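Local coordinates for nickel ABC transporter (Nickel-binding protein) (Bacillus halodurans, PDB 3T66) that probably captures nickel or a peptide-like solute outside the cell membrane and hands it to an ABC importer, at residues Phe17-Val21 and Arg202-Leu206; Arg38-Thr42 and Lys172-Val176; Gly230-Thr236 and Ser458-Asp464. All blocks are in the same frame, centred on the assembly; numbering follows the deposited sequence.

Interaction 1. Residues Phe17-Val21 and Arg202-Leu206; sequences FLFNV and RSLAL
The R202 side chain passes L18 and ends beside N20. CB and CG run past the end of L18, with R202 CG 4.3 Å from L18 CD2. R202 CA is nearer the same methyl, at 4.1 Å. One turn further, A205 completes this apolar patch, its CB standing 3.6 Å from L18 CD2. L18 delivers that methyl because its CG is anti to the backbone N (chi1 -180°), which carries the branch out from the strand to the helix. The arginine chain bends about its CG-CD bond (chi3 -72°), which swings NE and the guanidinium round to the residues after strand 14-19. There R202 NH1 comes to 3.2 Å from N20 O, which lies at the guanidinium edge near its plane. The side-chain amide of N20 is differently placed: OD1 is 3.3 Å from R202 NH1, but the angle is too poor for a hydrogen bond, and the amide and guanidinium planes stand 69° apart. Clear hydrogen bonds hold the group from outside the two segments: NH2 bonds to the backbone O of R216 and NE too is satisfied there, while NH1 gives a weak one to the O of N196. Cutting R202 back to an alanine is likely to leave the R216 carbonyl without this donor and the L18 methyl with less to lie against. N20 is also braced within its own segment, its CB resting over the centre of the F19 ring, 3.5 Å above the plane. Strand 17-19 and helix 202-206 run nearly antiparallel, with their axes 9.9 Å apart. A helix laid on strand 14-19, whose parallel neighbours 190-195 and 213-215 precede and follow that helix in sequence, is the alpha/beta layering of the periplasmic-binding-protein fold.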
ATOM      1  N   PHE A  17     -19.397 -11.459   5.052  1.00 49.52           N
ATOM      2  CA  PHE A  17     -17.996 -11.159   4.872  1.00 48.67           C
ATOM      3  C   PHE A  17     -17.528 -10.730   6.223  1.00 48.44           C
ATOM      4  O   PHE A  17     -18.213  -9.987   6.953  1.00 48.03           O
ATOM      5  CB  PHE A  17     -17.827 -10.066   3.825  1.00 48.54           C
ATOM      6  CG  PHE A  17     -16.470  -9.432   3.795  1.00 47.96           C
ATOM      7  CD1 PHE A  17     -15.483  -9.913   2.965  1.00 48.92           C
ATOM      8  CD2 PHE A  17     -16.191  -8.314   4.549  1.00 47.33           C
ATOM      9  CE1 PHE A  17     -14.240  -9.307   2.920  1.00 46.35           C
ATOM     10  CE2 PHE A  17     -14.957  -7.725   4.505  1.00 44.47           C
ATOM     11  CZ  PHE A  17     -13.991  -8.218   3.696  1.00 44.16           C
ATOM     12  N   LEU A  18     -16.369 -11.267   6.559  1.00 48.81           N
ATOM     13  CA  LEU A  18     -15.843 -11.216   7.918  1.00 49.75           C
ATOM     14  C   LEU A  18     -14.463 -10.601   7.928  1.00 50.31           C
ATOM     15  O   LEU A  18     -13.483 -11.175   7.408  1.00 50.35           O
ATOM     16  CB  LEU A  18     -15.817 -12.598   8.567  1.00 48.86           C
ATOM     17  CG  LEU A  18     -15.275 -12.629  10.008  1.00 49.07           C
ATOM     18  CD1 LEU A  18     -15.882 -11.552  11.010  1.00 47.02           C
ATOM     19  CD2 LEU A  18     -15.336 -14.069  10.571  1.00 47.32           C
ATOM     20  N   PHE A  19     -14.409  -9.417   8.509  1.00 50.79           N
ATOM     21  CA  PHE A  19     -13.307  -8.557   8.230  1.00 51.77           C
ATOM     22  C   PHE A  19     -12.274  -8.503   9.351  1.00 53.09           C
ATOM     23  O   PHE A  19     -12.480  -8.933  10.478  1.00 53.67           O
ATOM     24  CB  PHE A  19     -13.780  -7.157   7.810  1.00 50.96           C
ATOM     25  CG  PHE A  19     -12.668  -6.263   7.393  1.00 48.64           C
ATOM     26  CD1 PHE A  19     -11.829  -6.615   6.343  1.00 49.00           C
ATOM     27  CD2 PHE A  19     -12.430  -5.076   8.055  1.00 47.93           C
ATOM     28  CE1 PHE A  19     -10.766  -5.768   5.944  1.00 47.18           C
ATOM     29  CE2 PHE A  19     -11.380  -4.224   7.676  1.00 44.81           C
ATOM     30  CZ  PHE A  19     -10.552  -4.576   6.630  1.00 45.71           C
ATOM     31  N   ASN A  20     -11.147  -7.949   8.976  1.00 54.01           N
ATOM     32  CA  ASN A  20      -9.911  -7.936   9.700  1.00 54.81           C
ATOM     33  C   ASN A  20      -9.935  -7.191  11.038  1.00 54.77           C
ATOM     34  O   ASN A  20      -9.267  -7.580  11.985  1.00 54.66           O
ATOM     35  CB  ASN A  20      -8.970  -7.179   8.748  1.00 55.50           C
ATOM     36  CG  ASN A  20      -7.604  -7.636   8.829  1.00 56.04           C
ATOM     37  OD1 ASN A  20      -7.317  -8.561   9.567  1.00 59.88           O
ATOM     38  ND2 ASN A  20      -6.721  -7.010   8.073  1.00 58.71           N
ATOM     39  N   VAL A  21     -10.720  -6.109  11.070  1.00 54.74           N
ATOM     40  CA  VAL A  21     -10.519  -4.928  11.910  1.00 54.26           C
ATOM     41  C   VAL A  21     -11.887  -4.345  12.257  1.00 54.38           C
ATOM     42  O   VAL A  21     -12.819  -4.405  11.450  1.00 54.28           O
ATOM     43  CB  VAL A  21      -9.750  -3.860  11.095  1.00 54.50           C
ATOM     44  CG1 VAL A  21      -9.637  -2.541  11.846  1.00 54.24           C
ATOM     45  CG2 VAL A  21      -8.367  -4.395  10.638  1.00 54.97           C
ATOM     46  N   ARG A 202     -11.575 -16.134  12.841  1.00 65.03           N
ATOM     47  CA  ARG A 202     -11.882 -16.019  11.429  1.00 63.70           C
ATOM     48  C   ARG A 202     -11.841 -17.338  10.663  1.00 62.61           C
ATOM     49  O   ARG A 202     -12.807 -17.685   9.965  1.00 62.00           O
ATOM     50  CB  ARG A 202     -10.912 -15.043  10.815  1.00 63.99           C
ATOM     51  CG  ARG A 202     -11.116 -13.662  11.343  1.00 65.65           C
ATOM     52  CD  ARG A 202     -10.522 -12.672  10.423  1.00 66.67           C
ATOM     53  NE  ARG A 202      -9.068 -12.716  10.473  1.00 68.00           N
ATOM     54  CZ  ARG A 202      -8.321 -11.763  11.009  1.00 68.19           C
ATOM     55  NH1 ARG A 202      -8.876 -10.675  11.537  1.00 69.06           N
ATOM     56  NH2 ARG A 202      -7.014 -11.891  10.979  1.00 69.86           N
ATOM     57  N   SER A 203     -10.726 -18.062  10.793  1.00 61.62           N
ATOM     58  CA  SER A 203     -10.550 -19.351  10.119  1.00 61.05           C
ATOM     59  C   SER A 203     -11.714 -20.325  10.455  1.00 60.97           C
ATOM     60  O   SER A 203     -12.312 -20.954   9.564  1.00 60.54           O
ATOM     61  CB  SER A 203      -9.172 -19.951  10.445  1.00 61.08           C
ATOM     62  OG  SER A 203      -8.089 -19.242   9.843  1.00 60.64           O
ATOM     63  N   LEU A 204     -12.064 -20.397  11.740  1.00 60.48           N
ATOM     64  CA  LEU A 204     -13.157 -21.238  12.215  1.00 60.35           C
ATOM     65  C   LEU A 204     -14.483 -20.890  11.558  1.00 59.74           C
ATOM     66  O   LEU A 204     -15.139 -21.762  10.979  1.00 58.74           O
ATOM     67  CB  LEU A 204     -13.271 -21.105  13.743  1.00 61.12           C
ATOM     68  CG  LEU A 204     -14.111 -22.122  14.524  1.00 61.81           C
ATOM     69  CD1 LEU A 204     -13.473 -23.492  14.410  1.00 61.78           C
ATOM     70  CD2 LEU A 204     -14.256 -21.681  15.970  1.00 61.21           C
ATOM     71  N   ALA A 205     -14.843 -19.604  11.667  1.00 59.48           N
ATOM     72  CA  ALA A 205     -16.050 -19.017  11.090  1.00 59.48           C
ATOM     73  C   ALA A 205     -16.244 -19.430   9.660  1.00 59.99           C
ATOM     74  O   ALA A 205     -17.344 -19.816   9.249  1.00 60.01           O
ATOM     75  CB  ALA A 205     -15.998 -17.542  11.175  1.00 59.06           C
ATOM     76  N   LEU A 206     -15.170 -19.376   8.888  1.00 60.78           N
ATOM     77  CA  LEU A 206     -15.265 -19.870   7.514  1.00 61.49           C
ATOM     78  C   LEU A 206     -15.489 -21.373   7.467  1.00 62.41           C
ATOM     79  O   LEU A 206     -16.319 -21.855   6.688  1.00 61.87           O
ATOM     80  CB  LEU A 206     -14.058 -19.473   6.660  1.00 60.58           C
ATOM     81  CG  LEU A 206     -14.158 -19.993   5.236  1.00 58.48           C
ATOM     82  CD1 LEU A 206     -15.344 -19.447   4.465  1.00 57.33           C
ATOM     83  CD2 LEU A 206     -12.898 -19.691   4.551  1.00 59.14           C
TER

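Interaction 2. Residues Arg38-Thr42 and Lys172-Val176; sequences RAGIT and KLELV
In both L175 and I41 chi1 sets the gamma carbon beside the backbone N and anti to the carbonyl carbon: CG of L175 (-51°) and CG1 of I41 (-62°). The two chains then meet at about a right angle, with L175 CD2 lying against the I41 branch, 3.6 Å from I41 CG1 and 4.0 Å from I41 CD1. The other leucine methyl faces A39, where L175 CD1 is 4.0 Å from A39 CB and 3.7 Å from the backbone A39 O. The forked end of L175 is thus divided between the two residues, one methyl to each. L173, two places earlier on the strand, adds its CD1 to the same apolar cluster, 4.2 Å from A39 CB and 4.3 Å from I41 CD1. All four residues are buried. Between A39 and I41 the chain turns at G40, whose positive phi (79°) and two bonds back into the last helical turn define a Schellman motif. It ends helix 35-38 and lets residues on both sides of the turn address one strand. The side chain of L175 is about 13 Å from a bound calcium ion, too far to coordinate it. The backbone of G40 bonds to F162 and that of I41 to G160, tying the turn to the start of strand 162-168. L173 also touches I35, which with the A39 and I41 contacts sets helix 35-38 and its closing turn over strand 172-177, while F162 and L164 of strand 162-168 and V191 and F193 of strand 190-195 flank the leucines.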
ATOM      1  N   ARG A  38     -15.045  -0.053   1.960  1.00 45.46           N
ATOM      2  CA  ARG A  38     -14.868  -1.512   1.924  1.00 45.78           C
ATOM      3  C   ARG A  38     -16.177  -2.313   1.855  1.00 45.21           C
ATOM      4  O   ARG A  38     -16.266  -3.360   1.193  1.00 45.46           O
ATOM      5  CB  ARG A  38     -13.958  -1.990   3.042  1.00 45.49           C
ATOM      6  CG  ARG A  38     -12.544  -1.510   2.795  1.00 49.05           C
ATOM      7  CD  ARG A  38     -11.576  -1.849   3.910  1.00 52.53           C
ATOM      8  NE  ARG A  38     -10.352  -1.052   3.796  1.00 54.65           N
ATOM      9  CZ  ARG A  38      -9.150  -1.444   4.209  1.00 54.54           C
ATOM     10  NH1 ARG A  38      -8.987  -2.635   4.733  1.00 55.39           N
ATOM     11  NH2 ARG A  38      -8.101  -0.657   4.060  1.00 53.43           N
ATOM     12  N   ALA A  39     -17.207  -1.785   2.487  1.00 44.40           N
ATOM     13  CA  ALA A  39     -18.467  -2.478   2.539  1.00 44.03           C
ATOM     14  C   ALA A  39     -19.343  -2.009   1.413  1.00 43.63           C
ATOM     15  O   ALA A  39     -20.451  -2.491   1.254  1.00 43.29           O
ATOM     16  CB  ALA A  39     -19.151  -2.253   3.884  1.00 43.85           C
ATOM     17  N   GLY A  40     -18.853  -1.046   0.648  1.00 43.53           N
ATOM     18  CA  GLY A  40     -19.552  -0.601  -0.558  1.00 43.38           C
ATOM     19  C   GLY A  40     -20.704   0.343  -0.258  1.00 43.09           C
ATOM     20  O   GLY A  40     -21.715   0.340  -0.970  1.00 43.17           O
ATOM     21  N   ILE A  41     -20.553   1.150   0.786  1.00 42.56           N
ATOM     22  CA  ILE A  41     -21.525   2.206   1.052  1.00 42.88           C
ATOM     23  C   ILE A  41     -21.179   3.444   0.221  1.00 43.38           C
ATOM     24  O   ILE A  41     -22.061   4.208  -0.240  1.00 43.48           O
ATOM     25  CB  ILE A  41     -21.537   2.597   2.552  1.00 42.55           C
ATOM     26  CG1 ILE A  41     -21.940   1.395   3.393  1.00 43.55           C
ATOM     27  CG2 ILE A  41     -22.497   3.701   2.800  1.00 39.76           C
ATOM     28  CD1 ILE A  41     -21.278   1.315   4.707  1.00 45.26           C
ATOM     29  N   THR A  42     -19.884   3.588   0.002  1.00 43.18           N
ATOM     30  CA  THR A  42     -19.278   4.871  -0.215  1.00 43.66           C
ATOM     31  C   THR A  42     -18.158   4.710  -1.232  1.00 43.09           C
ATOM     32  O   THR A  42     -17.556   3.630  -1.305  1.00 43.68           O
ATOM     33  CB  THR A  42     -18.798   5.387   1.185  1.00 44.50           C
ATOM     34  OG1 THR A  42     -19.650   6.448   1.623  1.00 45.43           O
ATOM     35  CG2 THR A  42     -17.358   5.885   1.197  1.00 44.41           C
ATOM     36  N   LYS A 172     -20.902  -5.635  13.643  1.00 51.13           N
ATOM     37  CA  LYS A 172     -21.290  -5.890  12.247  1.00 49.82           C
ATOM     38  C   LYS A 172     -21.947  -4.626  11.709  1.00 49.91           C
ATOM     39  O   LYS A 172     -22.208  -3.655  12.463  1.00 49.52           O
ATOM     40  CB  LYS A 172     -22.303  -7.037  12.129  1.00 49.18           C
ATOM     41  CG  LYS A 172     -23.451  -6.955  13.127  1.00 48.77           C
ATOM     42  CD  LYS A 172     -24.689  -7.864  12.870  1.00 48.31           C
ATOM     43  CE  LYS A 172     -26.056  -7.030  13.167  1.00 51.13           C
ATOM     44  NZ  LYS A 172     -26.102  -5.444  12.835  1.00 50.09           N
ATOM     45  N   LEU A 173     -22.194  -4.630  10.404  1.00 49.22           N
ATOM     46  CA  LEU A 173     -23.121  -3.688   9.827  1.00 49.21           C
ATOM     47  C   LEU A 173     -23.926  -4.449   8.796  1.00 49.06           C
ATOM     48  O   LEU A 173     -23.508  -5.499   8.327  1.00 49.46           O
ATOM     49  CB  LEU A 173     -22.417  -2.453   9.258  1.00 48.76           C
ATOM     50  CG  LEU A 173     -21.426  -2.589   8.109  1.00 49.34           C
ATOM     51  CD1 LEU A 173     -22.152  -2.287   6.854  1.00 48.36           C
ATOM     52  CD2 LEU A 173     -20.333  -1.592   8.257  1.00 49.97           C
ATOM     53  N   GLU A 174     -25.088  -3.926   8.456  1.00 48.87           N
ATOM     54  CA  GLU A 174     -26.008  -4.632   7.575  1.00 48.81           C
ATOM     55  C   GLU A 174     -26.308  -3.775   6.341  1.00 48.00           C
ATOM     56  O   GLU A 174     -26.495  -2.536   6.418  1.00 47.12           O
ATOM     57  CB  GLU A 174     -27.319  -4.987   8.316  1.00 49.53           C
ATOM     58  CG  GLU A 174     -27.160  -5.899   9.531  1.00 51.16           C
ATOM     59  CD  GLU A 174     -26.741  -7.308   9.166  1.00 54.80           C
ATOM     60  OE1 GLU A 174     -26.656  -7.591   7.932  1.00 56.34           O
ATOM     61  OE2 GLU A 174     -26.527  -8.136  10.114  1.00 55.11           O
ATOM     62  N   LEU A 175     -26.356  -4.442   5.197  1.00 46.83           N
ATOM     63  CA  LEU A 175     -26.440  -3.705   3.961  1.00 45.81           C
ATOM     64  C   LEU A 175     -27.415  -4.356   3.041  1.00 45.60           C
ATOM     65  O   LEU A 175     -27.484  -5.592   2.966  1.00 46.28           O
ATOM     66  CB  LEU A 175     -25.087  -3.626   3.296  1.00 45.28           C
ATOM     67  CG  LEU A 175     -23.943  -3.160   4.152  1.00 43.72           C
ATOM     68  CD1 LEU A 175     -22.766  -3.969   3.756  1.00 42.23           C
ATOM     69  CD2 LEU A 175     -23.745  -1.682   3.863  1.00 46.88           C
ATOM     70  N   VAL A 176     -28.143  -3.502   2.340  1.00 44.91           N
ATOM     71  CA  VAL A 176     -29.243  -3.893   1.495  1.00 45.32           C
ATOM     72  C   VAL A 176     -28.857  -3.339   0.126  1.00 44.71           C
ATOM     73  O   VAL A 176     -28.271  -2.261   0.061  1.00 44.47           O
ATOM     74  CB  VAL A 176     -30.610  -3.291   2.019  1.00 44.05           C
TER

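Interaction 3. Residues Gly230-Thr236 and Ser458-Asp464; sequences GIMVEAT and SAVVAYD
V233 and V460 form the apolar centre, meeting diagonally across the two strands with V233 CG2 3.6 Å from V460 CG1. V233 takes A462 as its direct partner in a non-hydrogen-bonded pair, CB to CB 4.1 Å, and A235 stands in the same relation to V460. I231 and A462, on this same face of the ladder, also touch L206 of helix 199-207. The other face carries M232, E234, V461 and Y463. Here M232 and Y463 lie side by side and point the same way, the methionine CG resting over one face of the ring, 3.9 Å from Y463 CZ. With CG of Y463 held between the backbone N and the carbonyl carbon (chi1 68°), the ring extends across the neighbouring strand and brings its hydroxyl to E234. Y463 OH donates to E234 OE1 at 3.0 Å; that oxygen lies in the ring plane at its edge and is met nearly along its C-O bond, with the carboxylate turned 84° from the ring. E234 OE2 has its own partner in T473 OG1, so both oxygens of the carboxylate are engaged and its rotation is probably restricted. W471 meets the Y463 ring and also touches E234. The backbones complete the join through three hydrogen-bonded pairs, M232 with Y463, E234 with V461 and T236 with A459, each bonded in both directions; Y463 N reaches M232 O at 2.8 Å and V461 N reaches E234 O at 2.9 Å. The strands diverge little from exact antiparallel, at 162°. This regular antiparallel beta ladder joins strands far apart in sequence, 231-237 and the long C-terminal 451-464, which also pairs with 213-215, 240-246 and 280-282, and sets both beside helix 199-207 in a binding-protein lobe.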
ATOM      1  N   GLY A 230     -14.056 -27.504  -0.681  1.00 80.37           N
ATOM      2  CA  GLY A 230     -14.699 -26.390  -1.363  1.00 78.36           C
ATOM      3  C   GLY A 230     -14.297 -24.978  -0.997  1.00 76.72           C
ATOM      4  O   GLY A 230     -15.025 -24.016  -1.280  1.00 76.69           O
ATOM      5  N   ILE A 231     -13.141 -24.847  -0.367  1.00 75.12           N
ATOM      6  CA  ILE A 231     -12.657 -23.545   0.040  1.00 73.18           C
ATOM      7  C   ILE A 231     -11.436 -23.157  -0.769  1.00 72.26           C
ATOM      8  O   ILE A 231     -10.472 -23.935  -0.879  1.00 72.64           O
ATOM      9  CB  ILE A 231     -12.327 -23.520   1.511  1.00 72.90           C
ATOM     10  CG1 ILE A 231     -13.603 -23.484   2.322  1.00 72.20           C
ATOM     11  CG2 ILE A 231     -11.485 -22.301   1.851  1.00 73.82           C
ATOM     12  CD1 ILE A 231     -13.320 -23.309   3.781  1.00 73.56           C
ATOM     13  N   MET A 232     -11.504 -21.951  -1.329  1.00 70.66           N
ATOM     14  CA  MET A 232     -10.436 -21.335  -2.101  1.00 69.35           C
ATOM     15  C   MET A 232      -9.772 -20.233  -1.262  1.00 67.38           C
ATOM     16  O   MET A 232     -10.421 -19.534  -0.494  1.00 67.14           O
ATOM     17  CB  MET A 232     -11.050 -20.782  -3.387  1.00 70.14           C
ATOM     18  CG  MET A 232     -10.312 -19.681  -4.093  1.00 72.67           C
ATOM     19  SD  MET A 232      -9.323 -20.472  -5.353  1.00 81.74           S
ATOM     20  CE  MET A 232      -9.272 -19.198  -6.652  1.00 81.54           C
ATOM     21  N   VAL A 233      -8.470 -20.103  -1.382  1.00 65.16           N
ATOM     22  CA  VAL A 233      -7.814 -18.950  -0.830  1.00 63.72           C
ATOM     23  C   VAL A 233      -7.097 -18.214  -1.949  1.00 63.25           C
ATOM     24  O   VAL A 233      -6.308 -18.785  -2.670  1.00 62.82           O
ATOM     25  CB  VAL A 233      -6.842 -19.332   0.258  1.00 63.45           C
ATOM     26  CG1 VAL A 233      -6.115 -20.586  -0.131  1.00 64.38           C
ATOM     27  CG2 VAL A 233      -5.856 -18.222   0.507  1.00 62.02           C
ATOM     28  N   GLU A 234      -7.421 -16.949  -2.138  1.00 62.59           N
ATOM     29  CA  GLU A 234      -6.659 -16.160  -3.072  1.00 62.48           C
ATOM     30  C   GLU A 234      -5.619 -15.408  -2.273  1.00 61.60           C
ATOM     31  O   GLU A 234      -5.782 -15.249  -1.052  1.00 62.33           O
ATOM     32  CB  GLU A 234      -7.566 -15.186  -3.806  1.00 62.65           C
ATOM     33  CG  GLU A 234      -8.161 -15.744  -5.063  1.00 65.80           C
ATOM     34  CD  GLU A 234      -9.327 -14.901  -5.555  1.00 72.22           C
ATOM     35  OE1 GLU A 234     -10.346 -15.497  -6.025  1.00 73.78           O
ATOM     36  OE2 GLU A 234      -9.228 -13.642  -5.461  1.00 74.67           O
ATOM     37  N   ALA A 235      -4.552 -14.946  -2.937  1.00 60.19           N
ATOM     38  CA  ALA A 235      -3.634 -13.939  -2.335  1.00 58.41           C
ATOM     39  C   ALA A 235      -3.210 -12.909  -3.362  1.00 56.64           C
ATOM     40  O   ALA A 235      -3.122 -13.230  -4.526  1.00 56.79           O
ATOM     41  CB  ALA A 235      -2.429 -14.603  -1.715  1.00 58.22           C
ATOM     42  N   THR A 236      -2.970 -11.687  -2.942  1.00 54.99           N
ATOM     43  CA  THR A 236      -2.527 -10.673  -3.871  1.00 52.96           C
ATOM     44  C   THR A 236      -1.416  -9.842  -3.328  1.00 51.16           C
ATOM     45  O   THR A 236      -1.294  -9.631  -2.166  1.00 50.13           O
ATOM     46  CB  THR A 236      -3.639  -9.727  -4.261  1.00 53.27           C
ATOM     47  OG1 THR A 236      -3.164  -8.816  -5.245  1.00 53.07           O
ATOM     48  CG2 THR A 236      -4.053  -8.938  -3.096  1.00 54.32           C
ATOM     49  N   SER A 458       1.810 -10.452   0.807  1.00 49.07           N
ATOM     50  CA  SER A 458       0.469 -10.654   0.225  1.00 48.27           C
ATOM     51  C   SER A 458      -0.713 -10.400   1.122  1.00 48.04           C
ATOM     52  O   SER A 458      -0.699 -10.741   2.299  1.00 48.53           O
ATOM     53  CB  SER A 458       0.339 -12.055  -0.336  1.00 47.85           C
ATOM     54  OG  SER A 458       1.155 -12.180  -1.490  1.00 47.76           O
ATOM     55  N   ALA A 459      -1.746  -9.793   0.558  1.00 47.93           N
ATOM     56  CA  ALA A 459      -3.024  -9.776   1.226  1.00 47.64           C
ATOM     57  C   ALA A 459      -3.637 -11.095   0.873  1.00 47.48           C
ATOM     58  O   ALA A 459      -3.531 -11.567  -0.279  1.00 46.56           O
ATOM     59  CB  ALA A 459      -3.876  -8.657   0.758  1.00 47.44           C
ATOM     60  N   VAL A 460      -4.258 -11.709   1.867  1.00 47.58           N
ATOM     61  CA  VAL A 460      -4.737 -13.069   1.680  1.00 48.16           C
ATOM     62  C   VAL A 460      -6.194 -13.117   2.015  1.00 48.33           C
ATOM     63  O   VAL A 460      -6.605 -12.512   3.000  1.00 48.82           O
ATOM     64  CB  VAL A 460      -4.003 -14.041   2.592  1.00 48.12           C
ATOM     65  CG1 VAL A 460      -4.131 -15.437   2.050  1.00 49.08           C
ATOM     66  CG2 VAL A 460      -2.541 -13.664   2.703  1.00 46.85           C
ATOM     67  N   VAL A 461      -6.965 -13.814   1.188  1.00 48.33           N
ATOM     68  CA  VAL A 461      -8.397 -13.983   1.396  1.00 48.58           C
ATOM     69  C   VAL A 461      -8.787 -15.437   1.205  1.00 49.41           C
ATOM     70  O   VAL A 461      -8.374 -16.073   0.236  1.00 50.27           O
ATOM     71  CB  VAL A 461      -9.184 -13.132   0.402  1.00 48.10           C
ATOM     72  CG1 VAL A 461     -10.624 -13.597   0.282  1.00 47.28           C
ATOM     73  CG2 VAL A 461      -9.193 -11.743   0.862  1.00 49.15           C
ATOM     74  N   ALA A 462      -9.598 -15.969   2.102  1.00 50.24           N
ATOM     75  CA  ALA A 462     -10.166 -17.314   1.916  1.00 51.33           C
ATOM     76  C   ALA A 462     -11.691 -17.241   1.842  1.00 52.14           C
ATOM     77  O   ALA A 462     -12.329 -16.440   2.558  1.00 52.21           O
ATOM     78  CB  ALA A 462      -9.718 -18.246   3.044  1.00 50.84           C
ATOM     79  N   TYR A 463     -12.281 -18.062   0.983  1.00 53.54           N
ATOM     80  CA  TYR A 463     -13.745 -18.080   0.838  1.00 55.19           C
ATOM     81  C   TYR A 463     -14.334 -19.387   0.307  1.00 56.62           C
ATOM     82  O   TYR A 463     -13.629 -20.140  -0.375  1.00 57.24           O
ATOM     83  CB  TYR A 463     -14.213 -16.934  -0.053  1.00 54.86           C
ATOM     84  CG  TYR A 463     -13.846 -17.004  -1.524  1.00 54.36           C
ATOM     85  CD1 TYR A 463     -12.844 -16.179  -2.052  1.00 54.22           C
ATOM     86  CD2 TYR A 463     -14.548 -17.827  -2.406  1.00 54.94           C
ATOM     87  CE1 TYR A 463     -12.523 -16.193  -3.433  1.00 54.65           C
ATOM     88  CE2 TYR A 463     -14.231 -17.861  -3.790  1.00 56.42           C
ATOM     89  CZ  TYR A 463     -13.219 -17.035  -4.290  1.00 56.17           C
ATOM     90  OH  TYR A 463     -12.918 -17.043  -5.634  1.00 57.92           O
ATOM     91  N   ASP A 464     -15.626 -19.616   0.602  1.00 57.77           N
ATOM     92  CA  ASP A 464     -16.422 -20.752   0.103  1.00 58.52           C
ATOM     93  C   ASP A 464     -16.533 -20.632  -1.415  1.00 59.27           C
ATOM     94  O   ASP A 464     -17.291 -19.774  -1.936  1.00 59.41           O
ATOM     95  CB  ASP A 464     -17.799 -20.711   0.783  1.00 58.89           C
ATOM     96  CG  ASP A 464     -18.802 -21.762   0.258  1.00 60.67           C
ATOM     97  OD1 ASP A 464     -18.816 -22.172  -0.937  1.00 62.35           O
ATOM     98  OD2 ASP A 464     -19.653 -22.145   1.078  1.00 63.67           O
TER

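Overall arrangement
Interactions 1 and 2 are buried, but interaction 2 is wholly apolar while interaction 1 joins an apolar patch to a guanidinium approach; interaction 3 is only partly buried and combines a backbone ladder with apolar pairs and one tyrosine-carboxylate bond. L206 ties interaction 1 to interaction 3: the helix that lies on strand 14-19 also rests on I231 and A462, and the two contact centres are 12 Å apart. F19 packs against R38, linking interaction 1 to interaction 2, whose centre is 16 Å away. Interactions 2 and 3 do not touch. Strand 190-195 lies between strands 14-19 and 172-177, while 213-215 lies between 14-19 and 451-464, so all three contacts involve strands linked by pairing.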